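Local coordinates for protein 5,10-methylenetetrahydromethanopterin reductase (Methanopyrus kandleri, PDB 1EZW) that catalyses the reversible, coenzyme F420-dependent reduction of methylenetetrahydromethanopterin to methyltetrahydromethanopterin, a one-carbon step of methanogenesis from carbon dioxide, at residues K24-N29 with K334-V339; S233-E238 with I328-E333; T306-I311 with Q341-H346. All blocks are in the same frame, centred on the assembly; numbering follows the deposited sequence.

Interaction 1. Residues K24-N29 with K334-V339; sequences KVAEDN and KAIELV
Val25, Ala26 and Asn29 pack against Ile336 and Glu337 in a contact between two neighbouring, nearly parallel helices on the outside of the (beta/alpha)8 barrel. One is helix 16-28, which follows the first barrel strand, 5-10; the other is helix 332-342, which follows strand 321-324, its neighbour in the sheet. Over the short segments the axes approach to 9.1 Å and their directions differ by 14°, as expected where the last helix of a TIM barrel closes against the first.

The apolar part centres on one methyl group. In Ile336, CG2 lies anti to the backbone N and CG1 beside it (chi1 -67°), and this sends CG2 across the gap onto the backbone of Ala26, where it meets CA at 3.6 Å. Val25 reaches the same methyl with CG1, 3.8 Å from Ile336 CG2, and that branch also touches Glu337 CG. Beneath this layer, Ile8 of strand 5-10 receives both Ala26 and Ile336.

Asn29, the first residue to leave helical geometry, carries the polar part of the contact. Its ND2 bonds back to Val25 O at 2.8 Å, almost straight at 171°, with the oxygen in the amide plane although the donor stands above the carbonyl plane. The amide is thereby held with OD1 3.5 Å from Glu337 CA. ND2 also gives a hydrogen bond to a water, 2.9 Å away, which in turn donates to Glu337 OE2. That carboxylate has its stronger partner in Lys15 of the third subunit.

The methyl contacts of Ala26 and Ile336 thus face strand 5-10, whereas the Val25 side lies toward Lys15 of the third subunit; at the C-terminal end of helix 16-28 the water couples an amide to a carboxylate whose charge is probably balanced by that lysine.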
# COMPACT_ATOMS: atom_id res chain seq x y z
N LYS A 24 1.78 -3.26 -12.53
CA LYS A 24 2.06 -1.83 -12.67
C LYS A 24 2.83 -1.57 -13.99
O LYS A 24 2.51 -0.61 -14.69
CB LYS A 24 2.86 -1.33 -11.44
CG LYS A 24 3.38 0.13 -11.54
CD LYS A 24 2.21 1.10 -11.66
CE LYS A 24 2.60 2.55 -11.24
NZ LYS A 24 3.50 3.21 -12.16
N VAL A 25 3.81 -2.40 -14.33
CA VAL A 25 4.54 -2.22 -15.60
C VAL A 25 3.57 -2.31 -16.77
O VAL A 25 3.58 -1.44 -17.66
CB VAL A 25 5.70 -3.19 -15.76
CG1 VAL A 25 6.42 -2.97 -17.13
CG2 VAL A 25 6.72 -2.93 -14.61
N ALA A 26 2.67 -3.28 -16.71
CA ALA A 26 1.63 -3.37 -17.78
C ALA A 26 0.78 -2.11 -17.86
O ALA A 26 0.53 -1.55 -18.96
CB ALA A 26 0.74 -4.61 -17.57
N GLU A 27 0.30 -1.61 -16.72
CA GLU A 27 -0.49 -0.38 -16.72
C GLU A 27 0.32 0.77 -17.35
O GLU A 27 -0.19 1.54 -18.16
CB GLU A 27 -0.85 0.05 -15.29
CG GLU A 27 -1.59 1.37 -15.22
CD GLU A 27 -1.98 1.69 -13.78
OE1 GLU A 27 -1.40 2.62 -13.18
OE2 GLU A 27 -2.84 0.94 -13.27
N ASP A 28 1.59 0.89 -16.94
CA ASP A 28 2.42 1.99 -17.43
C ASP A 28 2.62 1.90 -18.94
O ASP A 28 2.85 2.93 -19.61
CB ASP A 28 3.82 1.95 -16.78
CG ASP A 28 3.82 2.36 -15.31
OD1 ASP A 28 2.81 2.86 -14.79
OD2 ASP A 28 4.87 2.17 -14.70
N ASN A 29 2.48 0.69 -19.46
CA ASN A 29 2.65 0.43 -20.89
C ASN A 29 1.37 0.36 -21.71
O ASN A 29 1.41 -0.07 -22.88
CB ASN A 29 3.48 -0.83 -21.06
CG ASN A 29 4.96 -0.52 -20.87
OD1 ASN A 29 5.66 -0.18 -21.84
ND2 ASN A 29 5.46 -0.57 -19.61
N LYS A 334 10.62 -7.03 -19.60
CA LYS A 334 11.07 -6.46 -20.88
C LYS A 334 10.04 -6.77 -21.96
O LYS A 334 9.84 -5.95 -22.86
CB LYS A 334 12.41 -7.07 -21.31
CG LYS A 334 13.61 -6.74 -20.46
CD LYS A 334 14.71 -7.79 -20.77
CE LYS A 334 14.84 -8.06 -22.29
NZ LYS A 334 15.57 -9.34 -22.60
N ALA A 335 9.39 -7.91 -21.85
CA ALA A 335 8.36 -8.32 -22.83
C ALA A 335 7.15 -7.38 -22.77
O ALA A 335 6.61 -6.91 -23.77
CB ALA A 335 7.95 -9.78 -22.59
N ILE A 336 6.71 -7.09 -21.55
CA ILE A 336 5.60 -6.18 -21.41
C ILE A 336 5.93 -4.82 -22.01
O ILE A 336 5.09 -4.19 -22.66
CB ILE A 336 5.23 -6.03 -19.89
CG1 ILE A 336 4.67 -7.36 -19.39
CG2 ILE A 336 4.24 -4.85 -19.68
CD1 ILE A 336 4.58 -7.47 -17.83
N GLU A 337 7.15 -4.34 -21.77
CA GLU A 337 7.57 -3.05 -22.29
C GLU A 337 7.65 -3.08 -23.82
O GLU A 337 7.31 -2.10 -24.48
CB GLU A 337 8.92 -2.67 -21.66
CG GLU A 337 8.77 -2.35 -20.16
CD GLU A 337 10.08 -1.99 -19.50
OE1 GLU A 337 11.11 -2.62 -19.85
OE2 GLU A 337 10.06 -1.11 -18.63
N LEU A 338 8.11 -4.20 -24.36
CA LEU A 338 8.22 -4.33 -25.82
C LEU A 338 6.79 -4.29 -26.41
O LEU A 338 6.53 -3.64 -27.44
CB LEU A 338 8.97 -5.63 -26.14
CG LEU A 338 9.45 -5.82 -27.57
CD1 LEU A 338 10.18 -4.54 -28.04
CD2 LEU A 338 10.33 -7.04 -27.63
N VAL A 339 5.82 -4.91 -25.74
CA VAL A 339 4.44 -4.79 -26.22
C VAL A 339 3.97 -3.32 -26.14
O VAL A 339 3.37 -2.79 -27.08
CB VAL A 339 3.46 -5.69 -25.38
CG1 VAL A 339 1.97 -5.40 -25.78
CG2 VAL A 339 3.78 -7.13 -25.61
O HOH W 1 7.85 0.43 -18.37

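Interaction 2. Residues S233-E238 with I328-E333; sequences SIDKDE and IGPDKE
Asp235 and Pro330 meet where a short strand end passes the loop leading into helix 332-342. The Asp235 side chain swings away from its own backbone N (chi1 -170°), which carries the carboxylate over to the proline: OD2 lies 3.7 Å from Pro330 CG, and the two side chains cross at a slant. With its anti lone pair, OD1 takes the backbone N-H of Asp237 at 2.7 Å, closing an Asx turn, while OD2 accepts from a water that also receives the N-H of Asp331. Shortening this side chain to that of alanine would probably leave the Asp237 N-H and the water without their acceptor and open a gap beside the proline ring.

In the fold, this is where strand 232-234, lying outside the eight-stranded barrel sheet, meets the loop after barrel strand 321-324. A single beta bridge pairs Ser233 with Ile328, and Ile234 N donates to Ile328 O at 3.2 Å, somewhat bent at 148°. The same oxygen receives a CA-H...O contact from Ser233 CA at 3.4 Å. Ser233 OG stands anti to its backbone N (chi1 -167°), 3.7 Å from Gly329 CA, and bonds to Ala241 O. At Gly329, a CB would clash with Ile234 O. Ile234 starts away from the loop, yet its CG2, between backbone N and carbonyl carbon, comes 3.8 Å from Ile328 O; the side chain packs on Ala335, Leu338 and Val339.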
# COMPACT_ATOMS: atom_id res chain seq x y z
N SER A 233 4.54 -14.75 -26.55
CA SER A 233 5.98 -14.61 -26.30
C SER A 233 6.60 -13.63 -27.27
O SER A 233 6.59 -13.85 -28.49
CB SER A 233 6.69 -15.96 -26.39
OG SER A 233 8.02 -15.85 -25.85
N ILE A 234 7.14 -12.53 -26.74
CA ILE A 234 7.72 -11.51 -27.58
C ILE A 234 9.13 -11.14 -27.13
O ILE A 234 9.43 -11.05 -25.94
CB ILE A 234 6.80 -10.26 -27.61
CG1 ILE A 234 7.21 -9.32 -28.75
CG2 ILE A 234 6.83 -9.54 -26.21
CD1 ILE A 234 6.33 -8.09 -28.89
N ASP A 235 10.01 -10.94 -28.12
CA ASP A 235 11.41 -10.58 -27.83
C ASP A 235 11.96 -9.95 -29.11
O ASP A 235 11.45 -10.23 -30.20
CB ASP A 235 12.18 -11.86 -27.48
CG ASP A 235 13.58 -11.57 -26.93
OD1 ASP A 235 14.49 -11.20 -27.72
OD2 ASP A 235 13.76 -11.72 -25.69
N LYS A 236 12.95 -9.08 -28.99
CA LYS A 236 13.52 -8.49 -30.20
C LYS A 236 14.18 -9.59 -31.04
O LYS A 236 14.38 -9.44 -32.23
CB LYS A 236 14.52 -7.38 -29.84
CG LYS A 236 15.64 -7.86 -28.93
CD LYS A 236 16.52 -6.69 -28.47
CE LYS A 236 17.74 -7.19 -27.69
NZ LYS A 236 17.31 -8.05 -26.55
N ASP A 237 14.52 -10.71 -30.39
CA ASP A 237 15.13 -11.86 -31.06
C ASP A 237 13.99 -12.89 -31.23
O ASP A 237 13.63 -13.60 -30.30
CB ASP A 237 16.22 -12.48 -30.18
CG ASP A 237 16.87 -13.72 -30.82
OD1 ASP A 237 16.17 -14.49 -31.48
OD2 ASP A 237 18.08 -13.94 -30.61
N GLU A 238 13.45 -12.96 -32.44
CA GLU A 238 12.35 -13.88 -32.70
C GLU A 238 12.60 -15.31 -32.27
O GLU A 238 11.71 -15.98 -31.74
CB GLU A 238 11.96 -13.83 -34.20
CG GLU A 238 10.82 -14.76 -34.53
CD GLU A 238 9.99 -14.25 -35.67
OE1 GLU A 238 9.99 -14.90 -36.75
OE2 GLU A 238 9.35 -13.19 -35.51
N ILE A 328 4.74 -14.86 -21.75
CA ILE A 328 4.78 -13.42 -21.95
C ILE A 328 6.02 -13.06 -22.77
O ILE A 328 5.95 -12.34 -23.77
CB ILE A 328 4.69 -12.62 -20.59
CG1 ILE A 328 3.32 -12.93 -19.97
CG2 ILE A 328 4.80 -11.10 -20.86
CD1 ILE A 328 3.03 -12.17 -18.71
N GLY A 329 7.17 -13.60 -22.36
CA GLY A 329 8.40 -13.38 -23.10
C GLY A 329 9.52 -13.96 -22.26
O GLY A 329 9.31 -14.33 -21.10
N PRO A 330 10.72 -14.10 -22.83
CA PRO A 330 11.87 -14.65 -22.11
C PRO A 330 12.08 -13.90 -20.77
O PRO A 330 12.40 -14.51 -19.76
CB PRO A 330 12.99 -14.45 -23.11
CG PRO A 330 12.24 -14.82 -24.44
CD PRO A 330 11.06 -13.85 -24.25
N ASP A 331 11.89 -12.57 -20.79
CA ASP A 331 12.01 -11.68 -19.61
C ASP A 331 10.62 -11.03 -19.59
O ASP A 331 10.33 -10.24 -20.50
CB ASP A 331 13.10 -10.63 -19.87
CG ASP A 331 13.26 -9.60 -18.73
OD1 ASP A 331 14.42 -9.27 -18.39
OD2 ASP A 331 12.25 -9.09 -18.20
N LYS A 332 9.79 -11.38 -18.61
CA LYS A 332 8.41 -10.84 -18.55
C LYS A 332 8.33 -9.33 -18.56
O LYS A 332 7.51 -8.76 -19.28
CB LYS A 332 7.62 -11.38 -17.32
CG LYS A 332 7.29 -12.90 -17.37
CD LYS A 332 6.31 -13.30 -16.25
CE LYS A 332 5.57 -14.61 -16.55
NZ LYS A 332 6.49 -15.76 -16.78
N GLU A 333 9.12 -8.67 -17.72
CA GLU A 333 9.07 -7.21 -17.69
C GLU A 333 9.51 -6.57 -19.02
O GLU A 333 8.84 -5.66 -19.53
CB GLU A 333 9.90 -6.68 -16.50
CG GLU A 333 10.05 -5.17 -16.49
CD GLU A 333 10.62 -4.69 -15.16
OE1 GLU A 333 11.16 -3.57 -15.13
OE2 GLU A 333 10.51 -5.46 -14.18
O HOH W 2 12.19 -10.83 -23.46

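Interaction 3. Residues T306-I311 with Q341-H346; sequences TVVDKI and QEVIPH. Unlike the reference sequence in segment 341-346: Ile344 (reference Leu).
Helix 304-316 of the barrel's outer layer packs here against the C-terminal part of helix 332-342 and residues 343-346, through Val307, Val308 and Ile311 on one side and Val343 and His346 on the other. Val343 takes the central place and uses both branches. Its CG1, anti to the backbone N (chi1 176°), meets Ile311 CD1 at 3.6 Å, the closest apolar pair of the contact, while CG2 touches Val307 CG1 at 4.0 Å from a chain running at about a right angle to it.

Both helices belong to the alpha layer around the (beta/alpha)8 barrel, separated in sequence by strand 321-324. Phe6 of strand 5-10 lies against both Ile311 and Val343, and Val307 and Val343 share Ile234 of strand 232-234 as a neighbour.

Toward the surface, Val308 touches residues 342-346 with a single methyl. CG2 lies beside the backbone N of its own residue, from where it reaches Glu342 O at 3.7 Å and, at the same distance, His346 CD2. The Val308 and His346 side chains cross at about a right angle, and the imidazole has Glu342 O in plane at its edge. His346 N bonds to Val343 O at 3.0 Å.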
# COMPACT_ATOMS: atom_id res chain seq x y z
N THR A 306 6.27 -9.69 -36.22
CA THR A 306 5.53 -10.94 -36.32
C THR A 306 4.30 -10.89 -35.42
O THR A 306 3.21 -11.30 -35.81
CB THR A 306 6.42 -12.09 -35.90
OG1 THR A 306 7.51 -12.17 -36.83
CG2 THR A 306 5.69 -13.41 -35.92
N VAL A 307 4.51 -10.40 -34.20
CA VAL A 307 3.40 -10.31 -33.26
C VAL A 307 2.31 -9.39 -33.75
O VAL A 307 1.12 -9.71 -33.62
CB VAL A 307 3.91 -9.86 -31.85
CG1 VAL A 307 2.73 -9.46 -30.94
CG2 VAL A 307 4.67 -10.99 -31.25
N VAL A 308 2.70 -8.23 -34.27
CA VAL A 308 1.73 -7.30 -34.77
C VAL A 308 0.93 -7.96 -35.90
O VAL A 308 -0.29 -7.84 -35.95
CB VAL A 308 2.41 -5.99 -35.26
CG1 VAL A 308 1.45 -5.15 -36.12
CG2 VAL A 308 2.82 -5.16 -34.02
N ASP A 309 1.62 -8.65 -36.81
CA ASP A 309 0.93 -9.33 -37.92
C ASP A 309 -0.08 -10.36 -37.42
O ASP A 309 -1.20 -10.46 -37.97
CB ASP A 309 1.94 -10.03 -38.82
CG ASP A 309 2.74 -9.07 -39.68
OD1 ASP A 309 3.78 -9.50 -40.22
OD2 ASP A 309 2.31 -7.89 -39.85
N LYS A 310 0.30 -11.13 -36.41
CA LYS A 310 -0.59 -12.13 -35.83
C LYS A 310 -1.79 -11.49 -35.15
O LYS A 310 -2.92 -11.95 -35.29
CB LYS A 310 0.18 -13.04 -34.88
CG LYS A 310 1.16 -13.95 -35.63
CD LYS A 310 2.03 -14.76 -34.67
CE LYS A 310 3.01 -15.69 -35.40
NZ LYS A 310 2.27 -16.84 -36.00
N ILE A 311 -1.57 -10.40 -34.41
CA ILE A 311 -2.72 -9.75 -33.78
C ILE A 311 -3.67 -9.19 -34.85
O ILE A 311 -4.88 -9.27 -34.71
CB ILE A 311 -2.25 -8.64 -32.83
CG1 ILE A 311 -1.51 -9.30 -31.66
CG2 ILE A 311 -3.44 -7.82 -32.35
CD1 ILE A 311 -0.78 -8.30 -30.76
N GLN A 341 5.71 -0.56 -26.21
CA GLN A 341 6.47 0.30 -27.13
C GLN A 341 6.35 -0.03 -28.61
O GLN A 341 6.36 0.90 -29.42
CB GLN A 341 7.96 0.25 -26.79
CG GLN A 341 8.33 0.98 -25.50
CD GLN A 341 8.14 2.49 -25.61
OE1 GLN A 341 7.26 3.07 -24.98
NE2 GLN A 341 8.96 3.12 -26.45
N GLU A 342 6.25 -1.31 -28.96
CA GLU A 342 6.24 -1.67 -30.39
C GLU A 342 5.04 -2.46 -30.91
O GLU A 342 5.04 -2.88 -32.10
CB GLU A 342 7.52 -2.43 -30.73
CG GLU A 342 8.79 -1.71 -30.26
CD GLU A 342 10.07 -2.29 -30.84
OE1 GLU A 342 11.16 -1.92 -30.35
OE2 GLU A 342 9.98 -3.11 -31.80
N VAL A 343 4.06 -2.70 -30.05
CA VAL A 343 2.88 -3.43 -30.49
C VAL A 343 1.63 -2.59 -30.31
O VAL A 343 0.93 -2.29 -31.28
CB VAL A 343 2.72 -4.79 -29.74
CG1 VAL A 343 1.41 -5.47 -30.16
CG2 VAL A 343 3.91 -5.71 -30.04
N ILE A 344 1.32 -2.22 -29.06
CA ILE A 344 0.12 -1.44 -28.80
C ILE A 344 -0.05 -0.17 -29.64
O ILE A 344 -1.15 0.10 -30.11
CB ILE A 344 0.00 -1.12 -27.27
CG1 ILE A 344 -0.21 -2.45 -26.53
CG2 ILE A 344 -1.15 -0.13 -26.99
CD1 ILE A 344 -0.29 -2.32 -24.98
N PRO A 345 1.02 0.63 -29.84
CA PRO A 345 0.89 1.85 -30.65
C PRO A 345 0.36 1.61 -32.09
O PRO A 345 -0.21 2.52 -32.72
CB PRO A 345 2.32 2.41 -30.65
CG PRO A 345 2.83 1.95 -29.26
CD PRO A 345 2.40 0.50 -29.34
N HIS A 346 0.54 0.39 -32.59
CA HIS A 346 0.07 0.03 -33.94
C HIS A 346 -1.43 -0.21 -33.95
O HIS A 346 -2.03 -0.34 -35.01
CB HIS A 346 0.76 -1.23 -34.45
CG HIS A 346 2.20 -1.04 -34.77
ND1 HIS A 346 2.64 -0.27 -35.83
CD2 HIS A 346 3.32 -1.48 -34.14
CE1 HIS A 346 3.96 -0.26 -35.84
NE2 HIS A 346 4.40 -0.98 -34.82

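Overall arrangement
All three contacts hold helix 332-342 or the chain at its two ends, each against a different partner: helix 16-28 in interaction 1, strand 232-234 and the turn after it in interaction 2, helix 304-316 in interaction 3. Interactions 1 and 2 are mostly buried, interaction 3 only partly. Their chemistry follows their place: side-chain packing with a water bridge between parallel helices; backbone pairing at the entry to helix 332-342, with an Asx turn on the strand side; and mainly apolar contacts, with a histidine ring and a carbonyl oxygen toward the surface. Interaction 1 borders the second and third subunits, interaction 2 reaches the third through Glu333, and no other chain touches interaction 3.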